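Local coordinates for hemolysin-related protein (PDB 6MLT) that is a secreted biofilm matrix protein that binds calcium and sodium ions and probably contributes to biofilm adhesion by recognising carbohydrates, at residues 444-447 with 452-455; 498-503 with 507-512; 525-530 with 536-541. All coordinates share one frame; numbering follows the deposited sequence.

How the contacts relate
Each contact is a hairpin in one of three successive four-stranded blades of a beta-propeller, so the three follow in series and none nests in or crosses another. Contact 1 closes a short turn between the two middle strands of its blade; between strands 277-279 and 443-448 of that blade the chain makes the three four-stranded sheets of the beta-prism. Contact 2 then joins the third strand of the next blade to the outermost, fourth strand around a three-residue turn. Contact 3 closes the loop between strands 525-527 and 536-541 in the last blade, which the N-terminal strand 13-19 completes. Blade packs on blade: V453 CG1 lies 4.2 Å from L502 CD1, and M499 CG 3.7 Å from M539 CE.

Contact 1 of 3, residues 444-447 with 452-455; sequences GIVY and AVDM
D454 OD2 is gripped by a water and by N271 ND2, and the water ties it to the facing strand, donating to D454 OD2 at 2.7 Å and to Y447 OH at 2.6 Å. S465 OG holds the other oxygen, OD1, which fixes the rotation of the carboxylate. In the backbone, Y447 N hydrogen-bonds to D454 O at 3.1 Å, supplemented by a weaker CA-H...O contact from V446 CA to D454 O at 3.3 Å. The return bond, from D454 N to Y447 O, measures 2.9 Å. Y447 and D454 are therefore a hydrogen-bonded pair of this antiparallel hairpin, and V446 and M455 the adjoining non-hydrogen-bonded pair. The first torsion of Y447 (chi1 77°) swings its ring toward D454, with Y447 CE1 4.4 Å from D454 CB. On the opposite face of the sheet, that of V446, V453 and M455, V446 CG2 meets V453 CG1 at 3.5 Å, the two valines slanting past each other. M455, bent at chi2 (74°) and again at chi3, folds its CE back against V446 CB at 3.7 Å. W464 packs on all three of these side chains, and V491 of the next propeller blade touches V446 and M455. Both faces are thus buried between blades, one wholly apolar, the other mixed: there I253 packs on I445 and Y447, and the buried carboxylate, partnered at both oxygens, could well remain ionised.

Contact 2 of 3, residues 498-503 with 507-512; sequences RMRILD and GRVMGI
M510 reaches D503 because its CG stands anti to the carbonyl carbon (chi1 -59°) and its chain turns at chi3 (70°), laying SD across D503 CB at 3.7 Å. R500 likewise starts beside its own backbone N, and CG and CD run alongside I512 CG1 before a bend at chi3 carries the guanidinium past V509. Between these side chains the backbone makes a classic beta bulge: M510 and G511 both face I501. I501 O accepts a short, straight bond from M510 N at 2.7 Å and a weak one from G511 N at 3.5 Å, while I501 N donates to G511 O at 3.0 Å. Toward the turn, D503 N bonds R508 O at 2.8 Å, and D503 O takes G507 N at 2.8 Å; the D503 carboxylate is held by T506 OG1. L502 CD2 and V509 CG2 touch at 3.7 Å on the same face as R500. There R498, its neighbour along strand 498-502, places NH2 over the face of the R500 guanidinium, 3.4 Å above its plane. This approach of like charges is presumably eased by the partners at their ends, D495 in a salt bridge to R498, N468 and the carbonyl of A467 at R500 NH2. The outer hairpin of this propeller blade thus combines a beta bulge with two close arginines whose charge is at least partly compensated.

Contact 3 of 3, residues 525-530 with 536-541; sequences VVADLE and SLIMVA
V525 opens the hairpin with a matched pair of hydrogen bonds to I538: V525 N reaches I538 O at 2.8 Å, and V525 O receives I538 N at 2.7 Å. This is the antiparallel start of the last blade of the beta-propeller, whose far edge is supplied by the N-terminal strand 13-19, the usual way such a ring is closed. I538 CB and L537 CD1 lie beside the V525 oxygen. V526 belongs to the non-hydrogen-bonded pair with L537; its CG2 slants past L537 CD1 at 4.0 Å, and L492 of the preceding blade packs on both. A527 repeats the hydrogen-bonded pattern with S536: A527 N donates to S536 O, and S536 N returns a bond to A527 O at 2.8 Å. On this face, A527 CB lies 4.4 Å from I538 CD1, and both residues pack on V37 of strand 36-38, so the blade is packed on both sides by neighbouring blades. Beyond D528, L529 folds back over the hairpin: CG stands anti to its carbonyl carbon (chi1 -54°), bringing L529 CD2 to 4.2 Å from I538 CD1 and L529 CD1 to the hydroxyl end of S536. The same leucine lies near V54, a ligand of a bound calcium ion. E530 OE2 forms a salt bridge with K16 NZ of strand 13-19, and that nitrogen also bonds S536 OG. One water gathers the remaining groups, accepting from L529 N and, at 2.7 Å, from S536 OG, while donating to E530 OE1 at 2.6 Å.

Contact 1 of 3, residues 444-447 with 452-455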
loop_
_atom_site.group_PDB
_atom_site.type_symbol
_atom_site.label_atom_id
_atom_site.label_comp_id
_atom_site.label_asym_id
_atom_site.label_seq_id
_atom_site.Cartn_x
_atom_site.Cartn_y
_atom_site.Cartn_z
ATOM N N GLY A 444 3.610 -9.625 -4.638
ATOM C CA GLY A 444 2.648 -10.676 -4.887
ATOM C C GLY A 444 1.238 -10.179 -4.644
ATOM O O GLY A 444 1.007 -9.212 -3.910
ATOM N N ILE A 445 0.297 -10.860 -5.288
ATOM C CA ILE A 445 -1.133 -10.634 -5.115
ATOM C C ILE A 445 -1.734 -11.950 -4.641
ATOM O O ILE A 445 -1.622 -12.968 -5.332
ATOM C CB ILE A 445 -1.798 -10.183 -6.424
ATOM C CG1 ILE A 445 -1.193 -8.867 -6.905
ATOM C CG2 ILE A 445 -3.296 -10.044 -6.248
ATOM C CD1 ILE A 445 -1.290 -8.683 -8.409
ATOM N N VAL A 446 -2.373 -11.936 -3.478
ATOM C CA VAL A 446 -2.901 -13.162 -2.893
ATOM C C VAL A 446 -4.374 -12.968 -2.575
ATOM O O VAL A 446 -4.790 -11.889 -2.135
ATOM C CB VAL A 446 -2.105 -13.582 -1.639
ATOM C CG1 VAL A 446 -2.252 -12.559 -0.523
ATOM C CG2 VAL A 446 -2.528 -14.973 -1.171
ATOM N N TYR A 447 -5.163 -14.019 -2.802
ATOM C CA TYR A 447 -6.586 -13.982 -2.505
ATOM C C TYR A 447 -7.108 -15.398 -2.321
ATOM O O TYR A 447 -6.509 -16.372 -2.785
ATOM C CB TYR A 447 -7.380 -13.271 -3.609
ATOM C CG TYR A 447 -7.619 -14.101 -4.855
ATOM C CD1 TYR A 447 -6.652 -14.196 -5.849
ATOM C CD2 TYR A 447 -8.822 -14.763 -5.048
ATOM C CE1 TYR A 447 -6.877 -14.938 -6.995
ATOM C CE2 TYR A 447 -9.059 -15.504 -6.187
ATOM C CZ TYR A 447 -8.086 -15.589 -7.159
ATOM O OH TYR A 447 -8.325 -16.329 -8.295
ATOM N N ALA A 452 -9.355 -22.440 -2.710
ATOM C CA ALA A 452 -7.943 -22.319 -2.372
ATOM C C ALA A 452 -7.537 -20.859 -2.246
ATOM O O ALA A 452 -8.214 -19.953 -2.744
ATOM C CB ALA A 452 -7.059 -22.999 -3.421
ATOM N N VAL A 453 -6.398 -20.659 -1.585
ATOM C CA VAL A 453 -5.707 -19.375 -1.529
ATOM C C VAL A 453 -4.593 -19.413 -2.567
ATOM O O VAL A 453 -3.722 -20.289 -2.517
ATOM C CB VAL A 453 -5.147 -19.098 -0.124
ATOM C CG1 VAL A 453 -4.324 -17.802 -0.108
ATOM C CG2 VAL A 453 -6.272 -19.036 0.903
ATOM N N ASP A 454 -4.612 -18.461 -3.498
ATOM C CA ASP A 454 -3.679 -18.419 -4.615
ATOM C C ASP A 454 -2.839 -17.150 -4.563
ATOM O O ASP A 454 -3.360 -16.058 -4.327
ATOM C CB ASP A 454 -4.421 -18.483 -5.958
ATOM C CG ASP A 454 -5.089 -19.828 -6.190
ATOM O OD1 ASP A 454 -4.808 -20.758 -5.408
ATOM O OD2 ASP A 454 -5.897 -19.954 -7.139
ATOM N N MET A 455 -1.542 -17.309 -4.814
ATOM C CA MET A 455 -0.583 -16.213 -4.868
ATOM C C MET A 455 -0.133 -16.021 -6.308
ATOM O O MET A 455 0.269 -16.986 -6.970
ATOM C CB MET A 455 0.627 -16.511 -3.982
ATOM C CG MET A 455 1.772 -15.502 -4.089
ATOM S SD MET A 455 1.401 -13.949 -3.261
ATOM C CE MET A 455 1.432 -14.480 -1.549
HETATM O O HOH W 1 -6.609 -18.172 -9.095
#

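Contact 2 of 3, residues 498-503 with 507-512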
loop_
_atom_site.group_PDB
_atom_site.type_symbol
_atom_site.label_atom_id
_atom_site.label_comp_id
_atom_site.label_asym_id
_atom_site.label_seq_id
_atom_site.Cartn_x
_atom_site.Cartn_y
_atom_site.Cartn_z
ATOM N N ARG A 498 -10.434 -22.989 10.538
ATOM C CA ARG A 498 -9.062 -22.696 10.922
ATOM C C ARG A 498 -8.642 -21.340 10.386
ATOM O O ARG A 498 -8.983 -20.977 9.259
ATOM C CB ARG A 498 -8.070 -23.746 10.379
ATOM C CG ARG A 498 -8.576 -25.170 10.353
ATOM C CD ARG A 498 -7.751 -26.016 9.400
ATOM N NE ARG A 498 -8.098 -25.762 8.001
ATOM C CZ ARG A 498 -7.470 -26.309 6.965
ATOM N NH1 ARG A 498 -6.454 -27.139 7.166
ATOM N NH2 ARG A 498 -7.855 -26.029 5.725
ATOM N N MET A 499 -7.896 -20.608 11.201
ATOM C CA MET A 499 -7.068 -19.507 10.738
ATOM C C MET A 499 -5.654 -20.043 10.569
ATOM O O MET A 499 -5.189 -20.837 11.389
ATOM C CB MET A 499 -7.103 -18.342 11.735
ATOM C CG MET A 499 -6.221 -17.153 11.363
ATOM S SD MET A 499 -4.488 -17.368 11.864
ATOM C CE MET A 499 -3.732 -15.998 10.987
ATOM N N ARG A 500 -4.991 -19.653 9.481
ATOM C CA ARG A 500 -3.650 -20.146 9.214
ATOM C C ARG A 500 -2.742 -19.021 8.743
ATOM O O ARG A 500 -3.194 -18.007 8.203
ATOM C CB ARG A 500 -3.666 -21.279 8.173
ATOM C CG ARG A 500 -4.342 -22.553 8.680
ATOM C CD ARG A 500 -4.329 -23.646 7.629
ATOM N NE ARG A 500 -5.131 -23.289 6.465
ATOM C CZ ARG A 500 -5.105 -23.939 5.306
ATOM N NH1 ARG A 500 -4.307 -24.986 5.146
ATOM N NH2 ARG A 500 -5.874 -23.534 4.296
ATOM N N ILE A 501 -1.448 -19.224 8.964
ATOM C CA ILE A 501 -0.395 -18.345 8.472
ATOM C C ILE A 501 0.375 -19.105 7.404
ATOM O O ILE A 501 0.840 -20.227 7.645
ATOM C CB ILE A 501 0.537 -17.895 9.608
ATOM C CG1 ILE A 501 -0.266 -17.199 10.707
ATOM C CG2 ILE A 501 1.650 -16.977 9.068
ATOM C CD1 ILE A 501 0.525 -17.004 11.993
ATOM N N LEU A 502 0.505 -18.500 6.226
ATOM C CA LEU A 502 1.156 -19.125 5.084
ATOM C C LEU A 502 2.425 -18.367 4.710
ATOM O O LEU A 502 2.461 -17.131 4.736
ATOM C CB LEU A 502 0.226 -19.172 3.876
ATOM C CG LEU A 502 -1.168 -19.772 4.107
ATOM C CD1 LEU A 502 -1.960 -19.787 2.811
ATOM C CD2 LEU A 502 -1.071 -21.184 4.693
ATOM N N ASP A 503 3.453 -19.117 4.333
ATOM C CA ASP A 503 4.687 -18.517 3.849
ATOM C C ASP A 503 4.414 -17.771 2.548
ATOM O O ASP A 503 3.746 -18.289 1.648
ATOM C CB ASP A 503 5.736 -19.605 3.642
ATOM C CG ASP A 503 7.037 -19.067 3.086
ATOM O OD1 ASP A 503 7.717 -18.294 3.790
ATOM O OD2 ASP A 503 7.376 -19.423 1.940
ATOM N N GLY A 507 3.660 -20.681 0.216
ATOM C CA GLY A 507 2.389 -21.134 0.731
ATOM C C GLY A 507 2.481 -22.144 1.856
ATOM O O GLY A 507 1.440 -22.555 2.380
ATOM N N ARG A 508 3.685 -22.540 2.263
ATOM C CA ARG A 508 3.826 -23.502 3.352
ATOM C C ARG A 508 3.077 -23.015 4.589
ATOM O O ARG A 508 3.174 -21.843 4.969
ATOM C CB ARG A 508 5.305 -23.712 3.679
ATOM C CG ARG A 508 5.560 -24.772 4.742
ATOM C CD ARG A 508 7.052 -24.926 5.053
ATOM N NE ARG A 508 7.532 -23.904 5.981
ATOM C CZ ARG A 508 7.353 -23.946 7.298
ATOM N NH1 ARG A 508 6.696 -24.960 7.854
ATOM N NH2 ARG A 508 7.828 -22.972 8.064
ATOM N N VAL A 509 2.324 -23.921 5.214
ATOM C CA VAL A 509 1.581 -23.586 6.427
ATOM C C VAL A 509 2.560 -23.440 7.588
ATOM O O VAL A 509 3.298 -24.377 7.920
ATOM C CB VAL A 509 0.514 -24.645 6.731
ATOM C CG1 VAL A 509 -0.224 -24.317 8.038
ATOM C CG2 VAL A 509 -0.473 -24.764 5.582
ATOM N N MET A 510 2.552 -22.267 8.227
ATOM C CA MET A 510 3.465 -21.966 9.320
ATOM C C MET A 510 2.783 -21.863 10.675
ATOM O O MET A 510 3.475 -21.839 11.701
ATOM C CB MET A 510 4.206 -20.656 9.032
ATOM C CG MET A 510 5.008 -20.695 7.744
ATOM S SD MET A 510 5.702 -19.089 7.356
ATOM C CE MET A 510 6.932 -18.948 8.652
ATOM N N GLY A 511 1.459 -21.803 10.707
ATOM C CA GLY A 511 0.724 -21.752 11.955
ATOM C C GLY A 511 -0.728 -22.058 11.690
ATOM O O GLY A 511 -1.250 -21.770 10.610
ATOM N N ILE A 512 -1.377 -22.674 12.673
ATOM C CA ILE A 512 -2.779 -23.062 12.587
ATOM C C ILE A 512 -3.438 -22.727 13.916
ATOM O O ILE A 512 -2.927 -23.098 14.978
ATOM C CB ILE A 512 -2.953 -24.563 12.286
ATOM C CG1 ILE A 512 -2.210 -24.955 11.011
ATOM C CG2 ILE A 512 -4.441 -24.910 12.158
ATOM C CD1 ILE A 512 -2.136 -26.460 10.778
#

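Contact 3 of 3, residues 525-530 with 536-541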
loop_
_atom_site.group_PDB
_atom_site.type_symbol
_atom_site.label_atom_id
_atom_site.label_comp_id
_atom_site.label_asym_id
_atom_site.label_seq_id
_atom_site.Cartn_x
_atom_site.Cartn_y
_atom_site.Cartn_z
ATOM N N VAL A 525 -6.452 -9.642 11.597
ATOM C CA VAL A 525 -5.703 -8.386 11.636
ATOM C C VAL A 525 -4.564 -8.514 12.636
ATOM O O VAL A 525 -4.766 -8.996 13.757
ATOM C CB VAL A 525 -6.617 -7.204 12.016
ATOM C CG1 VAL A 525 -5.799 -5.964 12.416
ATOM C CG2 VAL A 525 -7.564 -6.887 10.857
ATOM N N VAL A 526 -3.378 -8.057 12.246
ATOM C CA VAL A 526 -2.264 -7.887 13.172
ATOM C C VAL A 526 -2.121 -6.403 13.466
ATOM O O VAL A 526 -2.083 -5.575 12.543
ATOM C CB VAL A 526 -0.960 -8.467 12.605
ATOM C CG1 VAL A 526 0.221 -8.134 13.518
ATOM C CG2 VAL A 526 -1.089 -9.979 12.434
ATOM N N ALA A 527 -2.041 -6.063 14.748
ATOM C CA ALA A 527 -1.798 -4.688 15.150
ATOM C C ALA A 527 -1.040 -4.671 16.466
ATOM O O ALA A 527 -1.255 -5.526 17.335
ATOM C CB ALA A 527 -3.102 -3.901 15.292
ATOM N N ASP A 528 -0.154 -3.684 16.600
ATOM C CA ASP A 528 0.623 -3.463 17.818
ATOM C C ASP A 528 -0.207 -2.562 18.720
ATOM O O ASP A 528 -0.161 -1.333 18.623
ATOM C CB ASP A 528 1.979 -2.849 17.494
ATOM C CG ASP A 528 2.846 -2.654 18.728
ATOM O OD1 ASP A 528 2.368 -2.942 19.849
ATOM O OD2 ASP A 528 4.008 -2.214 18.577
ATOM N N LEU A 529 -0.975 -3.186 19.614
ATOM C CA LEU A 529 -1.930 -2.432 20.417
ATOM C C LEU A 529 -1.224 -1.535 21.426
ATOM O O LEU A 529 -1.597 -0.367 21.590
ATOM C CB LEU A 529 -2.887 -3.394 21.126
ATOM C CG LEU A 529 -3.613 -4.403 20.223
ATOM C CD1 LEU A 529 -4.513 -5.313 21.050
ATOM C CD2 LEU A 529 -4.415 -3.707 19.139
ATOM N N GLU A 530 -0.204 -2.056 22.112
ATOM C CA GLU A 530 0.462 -1.289 23.162
ATOM C C GLU A 530 1.530 -0.347 22.629
ATOM O O GLU A 530 1.898 0.607 23.326
ATOM C CB GLU A 530 1.101 -2.226 24.188
ATOM C CG GLU A 530 0.111 -3.074 24.977
ATOM C CD GLU A 530 -0.408 -4.271 24.190
ATOM O OE1 GLU A 530 0.160 -4.584 23.121
ATOM O OE2 GLU A 530 -1.389 -4.899 24.645
ATOM N N SER A 536 -0.305 -7.972 18.294
ATOM C CA SER A 536 -1.387 -8.896 18.599
ATOM C C SER A 536 -2.048 -9.338 17.299
ATOM O O SER A 536 -2.141 -8.566 16.336
ATOM C CB SER A 536 -2.442 -8.250 19.498
ATOM O OG SER A 536 -1.878 -7.735 20.688
ATOM N N LEU A 537 -2.503 -10.588 17.280
ATOM C CA LEU A 537 -3.224 -11.174 16.155
ATOM C C LEU A 537 -4.699 -11.291 16.531
ATOM O O LEU A 537 -5.049 -12.041 17.452
ATOM C CB LEU A 537 -2.656 -12.547 15.809
ATOM C CG LEU A 537 -3.500 -13.441 14.894
ATOM C CD1 LEU A 537 -3.734 -12.780 13.545
ATOM C CD2 LEU A 537 -2.836 -14.800 14.720
ATOM N N ILE A 538 -5.554 -10.572 15.806
ATOM C CA ILE A 538 -6.972 -10.423 16.138
ATOM C C ILE A 538 -7.806 -11.123 15.073
ATOM O O ILE A 538 -7.629 -10.862 13.876
ATOM C CB ILE A 538 -7.368 -8.939 16.227
ATOM C CG1 ILE A 538 -6.494 -8.206 17.249
ATOM C CG2 ILE A 538 -8.859 -8.795 16.589
ATOM C CD1 ILE A 538 -6.029 -6.846 16.793
ATOM N N MET A 539 -8.748 -11.968 15.499
ATOM C CA MET A 539 -9.632 -12.643 14.561
ATOM C C MET A 539 -11.026 -12.777 15.156
ATOM O O MET A 539 -11.206 -12.814 16.377
ATOM C CB MET A 539 -9.089 -14.026 14.167
ATOM C CG MET A 539 -9.014 -15.027 15.292
ATOM S SD MET A 539 -8.075 -16.503 14.830
ATOM C CE MET A 539 -6.414 -15.832 14.777
ATOM N N VAL A 540 -12.016 -12.851 14.274
ATOM C CA VAL A 540 -13.413 -12.952 14.677
ATOM C C VAL A 540 -13.917 -14.353 14.363
ATOM O O VAL A 540 -13.396 -15.038 13.477
ATOM C CB VAL A 540 -14.268 -11.869 13.986
ATOM C CG1 VAL A 540 -13.689 -10.492 14.271
ATOM C CG2 VAL A 540 -14.347 -12.119 12.478
ATOM N N ALA A 541 -14.934 -14.783 15.105
ATOM C CA ALA A 541 -15.415 -16.150 15.008
ATOM C C ALA A 541 -16.919 -16.196 15.212
ATOM O O ALA A 541 -17.509 -15.336 15.879
ATOM C CB ALA A 541 -14.732 -17.061 16.033
HETATM O O HOH W 2 0.092 -5.861 20.820
#